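Local coordinates for protein 6-phospho-beta-d glycosidase (PDB 5FOO) that probably hydrolyses 6-phospho-beta-D-glucosides as a family 1 glycoside hydrolase and binds 6-phosphocyclophellitol in its pocket, at residues H242-W247 and W321-Y326; E235-A240 and V304-A309; D53-I58 and L96-R101. The protein carries 1 engineered substitution. All blocks are in the same frame, centred on the assembly; numbering follows the deposited sequence.

How the interactions relate
Interactions 1 and 2 are neighbours, with centres about 7 Å apart. Both use helix 235-258, and both reach the same small mixed sheet, whose strands 302-305 and 324-325 are antiparallel partners. D324 links them directly. D324 O lies 2.9 Å from K305 N and D324 OD2 lies 2.9 Å from D308 N, both probable hydrogen bonds. Interaction 3 is on the opposite side of the chain's centre, where two outer helices of the barrel meet. Its centre is about 41 Å from that of interaction 1 and about 48 Å from that of interaction 2. None of the six segments supplies a residue of the 6-phosphocyclophellitol pocket, although pocket residue Y299 lies just before strand 302-305.

Interaction 1 of 3, residues H242-W247 and W321-Y326; sequences HFAELW and WYYDPY. With EDO (1,2-ethanediol), chain L.
F243 and A244 of helix 235-258 pack against Y322 and Y323, where the chain enters the edge strand 324-325 of a small mixed sheet outside the barrel. No hydrogen bond crosses between the segments; the contact is aromatic and apolar. A244 CB sits over the middle of the Y323 ring, 3.7 Å from the centroid and 14° off the normal, a CH-pi contact. Y323 is turned to offer this face by a chi1 of 61°, which puts CG between its backbone N and carbonyl carbon. Y322 brings a ring edge to the face of F243. The centroids are 4.7 Å apart and the planes meet at 53°. Y322 CD2 comes within 3.7 Å of F243 CE2, near the rim of the phenyl ring. F243 and Y323 also meet edge to edge, with F243 CD2 4.1 Å from Y323 CE2. The hydroxyls are bound outside the pair: Y322 OH to D272 and Y323 OH to N248. A 1,2-ethanediol lies by D324, but its contacts are too short to trust. Helix 263-271 also covers F243 and Y322 through V268, while Y323 rests on V304 of strand 302-305.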
loop_
_atom_site.group_PDB
_atom_site.type_symbol
_atom_site.label_atom_id
_atom_site.label_comp_id
_atom_site.label_asym_id
_atom_site.label_seq_id
_atom_site.Cartn_x
_atom_site.Cartn_y
_atom_site.Cartn_z
ATOM N N HIS A 242 -1.049 -20.028 11.870
ATOM C CA HIS A 242 -0.017 -19.510 12.720
ATOM C C HIS A 242 1.188 -19.132 11.887
ATOM O O HIS A 242 1.705 -18.003 12.031
ATOM C CB HIS A 242 0.397 -20.511 13.814
ATOM C CG HIS A 242 1.365 -19.929 14.794
ATOM N ND1 HIS A 242 1.012 -18.927 15.671
ATOM C CD2 HIS A 242 2.676 -20.130 14.979
ATOM C CE1 HIS A 242 2.046 -18.577 16.393
ATOM N NE2 HIS A 242 3.072 -19.287 15.985
ATOM N N PHE A 243 1.668 -20.044 11.040
ATOM C CA PHE A 243 2.845 -19.698 10.269
ATOM C C PHE A 243 2.502 -18.637 9.231
ATOM O O PHE A 243 3.277 -17.715 9.017
ATOM C CB PHE A 243 3.634 -20.911 9.681
ATOM C CG PHE A 243 4.856 -20.469 8.915
ATOM C CD1 PHE A 243 6.057 -20.214 9.570
ATOM C CD2 PHE A 243 4.758 -20.140 7.578
ATOM C CE1 PHE A 243 7.135 -19.701 8.859
ATOM C CE2 PHE A 243 5.867 -19.625 6.863
ATOM C CZ PHE A 243 7.032 -19.407 7.497
ATOM N N ALA A 244 1.328 -18.710 8.609
ATOM C CA ALA A 244 0.979 -17.719 7.631
ATOM C C ALA A 244 0.940 -16.287 8.226
ATOM O O ALA A 244 1.286 -15.302 7.534
ATOM C CB ALA A 244 -0.308 -18.031 6.969
ATOM N N GLU A 245 0.571 -16.195 9.502
ATOM C CA GLU A 245 0.580 -14.886 10.206
ATOM C C GLU A 245 1.976 -14.477 10.478
ATOM O O GLU A 245 2.320 -13.332 10.215
ATOM C CB GLU A 245 -0.248 -14.897 11.483
ATOM C CG GLU A 245 -1.693 -15.243 11.125
ATOM C CD GLU A 245 -2.749 -14.362 11.690
ATOM O OE1 GLU A 245 -2.443 -13.646 12.628
ATOM O OE2 GLU A 245 -3.895 -14.421 11.181
ATOM N N LEU A 246 2.803 -15.408 10.947
ATOM C CA LEU A 246 4.197 -15.057 11.243
ATOM C C LEU A 246 4.904 -14.362 10.089
ATOM O O LEU A 246 5.630 -13.381 10.314
ATOM C CB LEU A 246 5.063 -16.250 11.631
ATOM C CG LEU A 246 4.977 -16.858 13.002
ATOM C CD1 LEU A 246 5.881 -18.086 13.007
ATOM C CD2 LEU A 246 5.449 -15.863 14.044
ATOM N N TRP A 247 4.753 -14.939 8.889
ATOM C CA TRP A 247 5.324 -14.435 7.670
ATOM C C TRP A 247 4.570 -13.210 7.134
ATOM O O TRP A 247 5.179 -12.176 6.936
ATOM C CB TRP A 247 5.409 -15.552 6.575
ATOM C CG TRP A 247 5.892 -15.062 5.269
ATOM C CD1 TRP A 247 5.106 -14.786 4.184
ATOM C CD2 TRP A 247 7.248 -14.808 4.851
ATOM N NE1 TRP A 247 5.862 -14.330 3.160
ATOM C CE2 TRP A 247 7.186 -14.307 3.551
ATOM C CE3 TRP A 247 8.499 -14.908 5.464
ATOM C CZ2 TRP A 247 8.301 -13.957 2.848
ATOM C CZ3 TRP A 247 9.601 -14.565 4.762
ATOM C CH2 TRP A 247 9.507 -14.079 3.467
ATOM N N TRP A 321 5.195 -23.535 1.766
ATOM C CA TRP A 321 5.544 -24.847 2.284
ATOM C C TRP A 321 4.682 -25.186 3.477
ATOM O O TRP A 321 4.523 -26.337 3.734
ATOM C CB TRP A 321 6.981 -24.910 2.834
ATOM C CG TRP A 321 8.170 -24.909 1.815
ATOM C CD1 TRP A 321 8.120 -24.649 0.488
ATOM C CD2 TRP A 321 9.557 -25.167 2.128
ATOM N NE1 TRP A 321 9.394 -24.744 -0.056
ATOM C CE2 TRP A 321 10.282 -25.072 0.934
ATOM C CE3 TRP A 321 10.234 -25.502 3.303
ATOM C CZ2 TRP A 321 11.682 -25.279 0.877
ATOM C CZ3 TRP A 321 11.617 -25.683 3.258
ATOM C CH2 TRP A 321 12.324 -25.555 2.056
ATOM N N TYR A 322 4.226 -24.199 4.270
ATOM C CA TYR A 322 3.547 -24.474 5.522
ATOM C C TYR A 322 2.033 -24.239 5.487
ATOM O O TYR A 322 1.379 -24.423 6.516
ATOM C CB TYR A 322 4.187 -23.665 6.663
ATOM C CG TYR A 322 5.632 -24.000 6.841
ATOM C CD1 TYR A 322 6.007 -25.198 7.386
ATOM C CD2 TYR A 322 6.633 -23.164 6.328
ATOM C CE1 TYR A 322 7.352 -25.560 7.477
ATOM C CE2 TYR A 322 7.982 -23.487 6.440
ATOM C CZ TYR A 322 8.346 -24.701 7.002
ATOM O OH TYR A 322 9.690 -25.055 7.138
ATOM N N TYR A 323 1.475 -23.812 4.352
ATOM C CA TYR A 323 0.034 -23.595 4.265
ATOM C C TYR A 323 -0.357 -23.478 2.806
ATOM O O TYR A 323 0.456 -23.118 2.022
ATOM C CB TYR A 323 -0.387 -22.293 5.033
ATOM C CG TYR A 323 0.245 -21.000 4.518
ATOM C CD1 TYR A 323 -0.334 -20.289 3.472
ATOM C CD2 TYR A 323 1.456 -20.535 5.037
ATOM C CE1 TYR A 323 0.270 -19.120 2.928
ATOM C CE2 TYR A 323 2.080 -19.370 4.519
ATOM C CZ TYR A 323 1.467 -18.660 3.481
ATOM O OH TYR A 323 2.045 -17.536 3.006
ATOM N N ASP A 324 -1.626 -23.754 2.510
ATOM C CA ASP A 324 -2.254 -23.529 1.248
ATOM C C ASP A 324 -3.393 -22.526 1.461
ATOM O O ASP A 324 -3.973 -22.471 2.542
ATOM C CB ASP A 324 -2.969 -24.817 0.715
ATOM C CG ASP A 324 -2.009 -25.936 0.287
ATOM O OD1 ASP A 324 -0.781 -25.786 0.368
ATOM O OD2 ASP A 324 -2.517 -27.006 -0.089
ATOM N N PRO A 325 -3.755 -21.792 0.411
ATOM C CA PRO A 325 -4.980 -21.009 0.422
ATOM C C PRO A 325 -6.177 -21.890 0.634
ATOM O O PRO A 325 -6.195 -22.994 0.123
ATOM C CB PRO A 325 -5.018 -20.414 -0.996
ATOM C CG PRO A 325 -3.608 -20.300 -1.380
ATOM C CD PRO A 325 -2.917 -21.495 -0.753
ATOM N N TYR A 326 -7.199 -21.417 1.358
ATOM C CA TYR A 326 -8.395 -22.193 1.544
ATOM C C TYR A 326 -9.603 -21.367 1.108
ATOM O O TYR A 326 -9.656 -20.153 1.353
ATOM C CB TYR A 326 -8.470 -22.660 2.987
ATOM C CG TYR A 326 -9.790 -23.250 3.385
ATOM C CD1 TYR A 326 -10.195 -24.487 2.887
ATOM C CD2 TYR A 326 -10.672 -22.551 4.213
ATOM C CE1 TYR A 326 -11.414 -25.040 3.272
ATOM C CE2 TYR A 326 -11.905 -23.068 4.575
ATOM C CZ TYR A 326 -12.265 -24.313 4.078
ATOM O OH TYR A 326 -13.439 -24.856 4.420
HETATM C C1 EDO L . -0.274 -23.555 -1.879
HETATM O O1 EDO L . -0.764 -24.220 -3.085
HETATM C C2 EDO L . 1.005 -24.217 -1.336
HETATM O O2 EDO L . 1.143 -24.416 0.111
#

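Interaction 2 of 3, residues E235-A240 and V304-A309; sequences EADMAA and VKAPDA. With EDO (1,2-ethanediol), chain K.
The N-terminal end of helix 235-258 meets the end of strand 302-305, the middle strand of the small mixed sheet, through D237, A240 and A306. A306 N donates the one crossing hydrogen bond, to D237 OD1 at 2.9 Å, with an N-H...O angle of 167°. The donor approaches almost in line with the C-O bond of the carboxylate. D237 CG lies anti to its own carbonyl carbon (chi1 -77°), and this brings OD1 to A306 N, just past the end of the strand. The same oxygen is 3.4 Å from K305 CB. The second oxygen, OD2, is bonded to S232 OG, so the two carboxylate oxygens have different partners. That probably limits rotation of the group. The backbones come close, with D237 CA 4.8 Å from K305 CA, consistent with the alanines around this point. A236 CB touches A306 CB at 3.8 Å. A240 CB lies 3.5 Å from K305 O, and V304 CG2 is 4.0 Å from A240 C. A 1,2-ethanediol, probably from the crystallisation liquor, bonds to A309 O. Strand 302-305 pairs with strands 228-230 and 324-325. Such added strands and helices in the connections between barrel strands are a feature of family 1 (beta/alpha)8 glycosidases.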
loop_
_atom_site.group_PDB
_atom_site.type_symbol
_atom_site.label_atom_id
_atom_site.label_comp_id
_atom_site.label_asym_id
_atom_site.label_seq_id
_atom_site.Cartn_x
_atom_site.Cartn_y
_atom_site.Cartn_z
ATOM N N GLU A 235 -5.395 -29.040 14.808
ATOM C CA GLU A 235 -4.022 -28.652 15.080
ATOM C C GLU A 235 -3.224 -28.212 13.830
ATOM O O GLU A 235 -2.506 -27.193 13.844
ATOM C CB GLU A 235 -3.342 -29.840 15.722
ATOM C CG GLU A 235 -2.039 -29.560 16.428
ATOM C CD GLU A 235 -1.823 -30.578 17.540
ATOM O OE1 GLU A 235 -2.599 -30.528 18.525
ATOM O OE2 GLU A 235 -0.924 -31.450 17.412
ATOM N N ALA A 236 -3.361 -29.005 12.771
ATOM C CA ALA A 236 -2.724 -28.806 11.474
ATOM C C ALA A 236 -3.111 -27.481 10.802
ATOM O O ALA A 236 -2.248 -26.760 10.290
ATOM C CB ALA A 236 -3.081 -29.962 10.531
ATOM N N ASP A 237 -4.403 -27.204 10.772
ATOM C CA ASP A 237 -4.915 -25.980 10.150
ATOM C C ASP A 237 -4.519 -24.741 10.985
ATOM O O ASP A 237 -4.210 -23.679 10.430
ATOM C CB ASP A 237 -6.430 -26.044 9.978
ATOM C CG ASP A 237 -6.879 -26.910 8.802
ATOM O OD1 ASP A 237 -6.094 -27.110 7.831
ATOM O OD2 ASP A 237 -8.081 -27.287 8.827
ATOM N N MET A 238 -4.513 -24.893 12.308
ATOM C CA MET A 238 -4.072 -23.818 13.214
ATOM C C MET A 238 -2.614 -23.575 13.067
ATOM O O MET A 238 -2.190 -22.457 13.175
ATOM C CB MET A 238 -4.333 -24.107 14.704
ATOM C CG MET A 238 -5.809 -24.228 15.027
ATOM S SD MET A 238 -6.693 -22.669 14.998
ATOM C CE MET A 238 -6.610 -22.398 16.789
ATOM N N ALA A 239 -1.821 -24.604 12.878
ATOM C CA ALA A 239 -0.408 -24.355 12.753
ATOM C C ALA A 239 -0.149 -23.706 11.370
ATOM O O ALA A 239 0.693 -22.849 11.252
ATOM C CB ALA A 239 0.382 -25.647 12.944
ATOM N N ALA A 240 -0.886 -24.101 10.339
ATOM C CA ALA A 240 -0.834 -23.398 9.060
ATOM C C ALA A 240 -1.108 -21.861 9.167
ATOM O O ALA A 240 -0.342 -21.051 8.607
ATOM C CB ALA A 240 -1.819 -23.993 8.068
ATOM N N VAL A 304 -6.470 -19.964 5.112
ATOM C CA VAL A 304 -5.477 -20.983 4.808
ATOM C C VAL A 304 -5.813 -22.309 5.484
ATOM O O VAL A 304 -6.624 -22.353 6.426
ATOM C CB VAL A 304 -4.074 -20.571 5.244
ATOM C CG1 VAL A 304 -3.673 -19.259 4.556
ATOM C CG2 VAL A 304 -4.001 -20.507 6.757
ATOM N N LYS A 305 -5.178 -23.372 4.977
ATOM C CA LYS A 305 -5.255 -24.721 5.573
ATOM C C LYS A 305 -3.862 -25.348 5.546
ATOM O O LYS A 305 -2.973 -24.837 4.878
ATOM C CB LYS A 305 -6.243 -25.626 4.807
ATOM C CG LYS A 305 -5.800 -25.868 3.373
ATOM C CD LYS A 305 -6.717 -26.771 2.564
ATOM C CE LYS A 305 -6.171 -26.782 1.144
ATOM N NZ LYS A 305 -6.985 -27.694 0.340
ATOM N N ALA A 306 -3.702 -26.438 6.297
ATOM C CA ALA A 306 -2.533 -27.290 6.230
ATOM C C ALA A 306 -2.273 -27.671 4.781
ATOM O O ALA A 306 -3.213 -27.890 4.031
ATOM C CB ALA A 306 -2.752 -28.568 7.019
ATOM N N PRO A 307 -1.000 -27.694 4.381
ATOM C CA PRO A 307 -0.692 -28.018 2.995
ATOM C C PRO A 307 -1.276 -29.400 2.510
ATOM O O PRO A 307 -1.177 -30.384 3.176
ATOM C CB PRO A 307 0.838 -27.959 2.930
ATOM C CG PRO A 307 1.318 -27.954 4.302
ATOM C CD PRO A 307 0.182 -27.605 5.225
ATOM N N ASP A 308 -1.929 -29.385 1.372
ATOM C CA ASP A 308 -2.479 -30.556 0.725
ATOM C C ASP A 308 -1.365 -31.563 0.297
ATOM O O ASP A 308 -1.589 -32.767 0.250
ATOM C CB ASP A 308 -3.274 -30.081 -0.505
ATOM C CG ASP A 308 -4.032 -31.197 -1.158
ATOM O OD1 ASP A 308 -4.825 -31.881 -0.466
ATOM O OD2 ASP A 308 -3.778 -31.440 -2.362
ATOM N N ALA A 309 -0.180 -31.043 -0.001
ATOM C CA ALA A 309 0.953 -31.825 -0.427
ATOM C C ALA A 309 2.228 -31.344 0.233
ATOM O O ALA A 309 2.405 -30.163 0.423
ATOM C CB ALA A 309 1.062 -31.756 -1.938
HETATM C C1 EDO K . 3.254 -27.193 -0.303
HETATM O O1 EDO K . 3.890 -27.792 0.863
HETATM C C2 EDO K . 4.300 -26.545 -1.215
HETATM O O2 EDO K . 3.686 -25.410 -1.847
#

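Interaction 3 of 3, residues D53-I58 and L96-R101; sequences DAYHQI and LAYYNR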
loop_
_atom_site.group_PDB
_atom_site.type_symbol
_atom_site.label_atom_id
_atom_site.label_comp_id
_atom_site.label_asym_id
_atom_site.label_seq_id
_atom_site.Cartn_x
_atom_site.Cartn_y
_atom_site.Cartn_z
ATOM N N ASP A 53 -3.288 10.592 -15.820
ATOM C CA ASP A 53 -2.963 11.958 -16.224
ATOM C C ASP A 53 -2.857 12.946 -15.023
ATOM O O ASP A 53 -3.057 14.170 -15.177
ATOM C CB ASP A 53 -3.992 12.473 -17.277
ATOM C CG ASP A 53 -3.544 13.753 -17.992
ATOM O OD1 ASP A 53 -2.285 13.847 -18.201
ATOM O OD2 ASP A 53 -4.454 14.639 -18.330
ATOM N N ALA A 54 -2.523 12.423 -13.849
ATOM C CA ALA A 54 -2.310 13.287 -12.683
ATOM C C ALA A 54 -1.111 14.243 -12.856
ATOM O O ALA A 54 -1.089 15.331 -12.242
ATOM C CB ALA A 54 -2.186 12.470 -11.414
ATOM N N TYR A 55 -0.131 13.889 -13.687
ATOM C CA TYR A 55 0.898 14.845 -14.012
ATOM C C TYR A 55 0.290 16.237 -14.393
ATOM O O TYR A 55 0.761 17.303 -13.915
ATOM C CB TYR A 55 1.896 14.347 -15.065
ATOM C CG TYR A 55 2.991 15.371 -15.330
ATOM C CD1 TYR A 55 4.100 15.452 -14.508
ATOM C CD2 TYR A 55 2.883 16.308 -16.376
ATOM C CE1 TYR A 55 5.062 16.437 -14.697
ATOM C CE2 TYR A 55 3.876 17.258 -16.595
ATOM C CZ TYR A 55 4.958 17.321 -15.738
ATOM O OH TYR A 55 5.985 18.268 -15.914
ATOM N N HIS A 56 -0.775 16.208 -15.215
ATOM C CA HIS A 56 -1.434 17.404 -15.666
ATOM C C HIS A 56 -2.592 17.815 -14.767
ATOM O O HIS A 56 -2.772 18.992 -14.519
ATOM C CB HIS A 56 -1.907 17.217 -17.097
ATOM C CG HIS A 56 -0.800 16.996 -18.084
ATOM N ND1 HIS A 56 -0.613 15.797 -18.737
ATOM C CD2 HIS A 56 0.120 17.845 -18.593
ATOM C CE1 HIS A 56 0.405 15.916 -19.577
ATOM N NE2 HIS A 56 0.872 17.145 -19.506
ATOM N N GLN A 57 -3.348 16.875 -14.238
ATOM C CA GLN A 57 -4.618 17.180 -13.576
ATOM C C GLN A 57 -4.645 17.172 -12.047
ATOM O O GLN A 57 -5.707 17.269 -11.471
ATOM C CB GLN A 57 -5.673 16.180 -14.086
ATOM C CG GLN A 57 -5.958 16.346 -15.578
ATOM C CD GLN A 57 -7.273 15.673 -15.977
ATOM O OE1 GLN A 57 -8.316 15.956 -15.390
ATOM N NE2 GLN A 57 -7.222 14.747 -16.920
ATOM N N ILE A 58 -3.514 17.048 -11.378
ATOM C CA ILE A 58 -3.512 17.009 -9.933
ATOM C C ILE A 58 -4.239 18.193 -9.303
ATOM O O ILE A 58 -5.051 18.003 -8.356
ATOM C CB ILE A 58 -2.081 16.749 -9.334
ATOM C CG1 ILE A 58 -2.193 16.401 -7.848
ATOM C CG2 ILE A 58 -1.188 17.945 -9.566
ATOM C CD1 ILE A 58 -2.988 15.164 -7.544
ATOM N N LEU A 96 10.937 17.908 -8.885
ATOM C CA LEU A 96 10.809 18.744 -7.708
ATOM C C LEU A 96 9.642 19.721 -7.895
ATOM O O LEU A 96 8.761 19.779 -7.031
ATOM C CB LEU A 96 12.124 19.524 -7.459
ATOM C CG LEU A 96 12.174 20.494 -6.300
ATOM C CD1 LEU A 96 11.894 19.681 -5.036
ATOM C CD2 LEU A 96 13.490 21.365 -6.293
ATOM N N ALA A 97 9.632 20.469 -9.007
ATOM C CA ALA A 97 8.500 21.376 -9.340
ATOM C C ALA A 97 7.188 20.595 -9.372
ATOM O O ALA A 97 6.200 21.124 -8.917
ATOM C CB ALA A 97 8.709 22.082 -10.684
ATOM N N TYR A 98 7.198 19.326 -9.859
ATOM C CA TYR A 98 5.961 18.505 -9.884
ATOM C C TYR A 98 5.428 18.190 -8.466
ATOM O O TYR A 98 4.258 18.400 -8.186
ATOM C CB TYR A 98 6.046 17.207 -10.738
ATOM C CG TYR A 98 4.751 16.454 -10.647
ATOM C CD1 TYR A 98 3.596 16.941 -11.256
ATOM C CD2 TYR A 98 4.628 15.315 -9.867
ATOM C CE1 TYR A 98 2.382 16.301 -11.114
ATOM C CE2 TYR A 98 3.423 14.664 -9.727
ATOM C CZ TYR A 98 2.299 15.153 -10.357
ATOM O OH TYR A 98 1.078 14.526 -10.188
ATOM N N TYR A 99 6.273 17.722 -7.562
ATOM C CA TYR A 99 5.811 17.344 -6.213
ATOM C C TYR A 99 5.478 18.618 -5.375
ATOM O O TYR A 99 4.536 18.635 -4.547
ATOM C CB TYR A 99 6.775 16.324 -5.544
ATOM C CG TYR A 99 6.667 14.983 -6.242
ATOM C CD1 TYR A 99 5.476 14.268 -6.188
ATOM C CD2 TYR A 99 7.739 14.444 -7.010
ATOM C CE1 TYR A 99 5.333 13.079 -6.852
ATOM C CE2 TYR A 99 7.602 13.250 -7.685
ATOM C CZ TYR A 99 6.399 12.584 -7.618
ATOM O OH TYR A 99 6.203 11.413 -8.320
ATOM N N ASN A 100 6.144 19.727 -5.707
ATOM C CA ASN A 100 5.743 21.002 -5.099
ATOM C C ASN A 100 4.317 21.400 -5.551
ATOM O O ASN A 100 3.545 21.840 -4.711
ATOM C CB ASN A 100 6.786 22.087 -5.296
ATOM C CG ASN A 100 7.908 22.005 -4.264
ATOM O OD1 ASN A 100 7.659 21.673 -3.096
ATOM N ND2 ASN A 100 9.167 22.267 -4.704
ATOM N N ARG A 101 3.965 21.153 -6.822
ATOM C CA ARG A 101 2.584 21.404 -7.327
ATOM C C ARG A 101 1.592 20.531 -6.550
ATOM O O ARG A 101 0.626 21.045 -6.024
ATOM C CB ARG A 101 2.439 21.132 -8.843
ATOM C CG ARG A 101 2.891 22.214 -9.811
ATOM C CD ARG A 101 2.855 21.768 -11.299
ATOM N NE ARG A 101 1.559 21.168 -11.680
ATOM C CZ ARG A 101 1.395 20.134 -12.529
ATOM N NH1 ARG A 101 2.416 19.572 -13.149
ATOM N NH2 ARG A 101 0.192 19.676 -12.776
HETATM O O HOH W 1 5.382 20.126 -13.031
#
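R101 grips the backbone of Y55 end-on, sending two nitrogens to one oxygen. Y55 O accepts from R101 NH2 at 2.7 Å and from R101 NH1 at 2.9 Å. Both N-H...O angles fall well short of straight. The arginine chain bends at chi3 (51°), which carries its guanidinium back to the carbonyl. Its third nitrogen, NE, makes a salt bridge with E59. NH1 also bonds to a water, which makes a weak bond to Y55 OH. The stronger partner of that hydroxyl is D94. NH1 lies over the centre of the Y55 ring as well, but the cation-pi contact is long and at most weakly attractive.

Helices 54-67 and 93-108 are successive outer helices of the (beta/alpha)8 barrel, with barrel strand 72-76 between them in the chain. Their short segments cross at 41°, with axes 10.3 Å apart. Y98 points toward helix 54-67 and is buried. Y55 CD1 lies over one face of the Y98 ring, 3.6 Å from Y98 CD1. The planes are 21° apart, but the slid rings barely overlap. Y98 OH is 3.1 Å from A54 O, at best a weak bond. A54 O already accepts the helix bond from I58 N. I58 CG2 packs near both Y98 and R101.

At the start of helix 54-67, both carboxylate oxygens of D53 are taken. OD1 accepts from H56 ND1 at 2.6 Å on its syn side, in the imidazole plane. OD2 accepts from Q57 NE2 at 3.1 Å on its anti side, and the same Q57 NE2 also bonds to Q442 O.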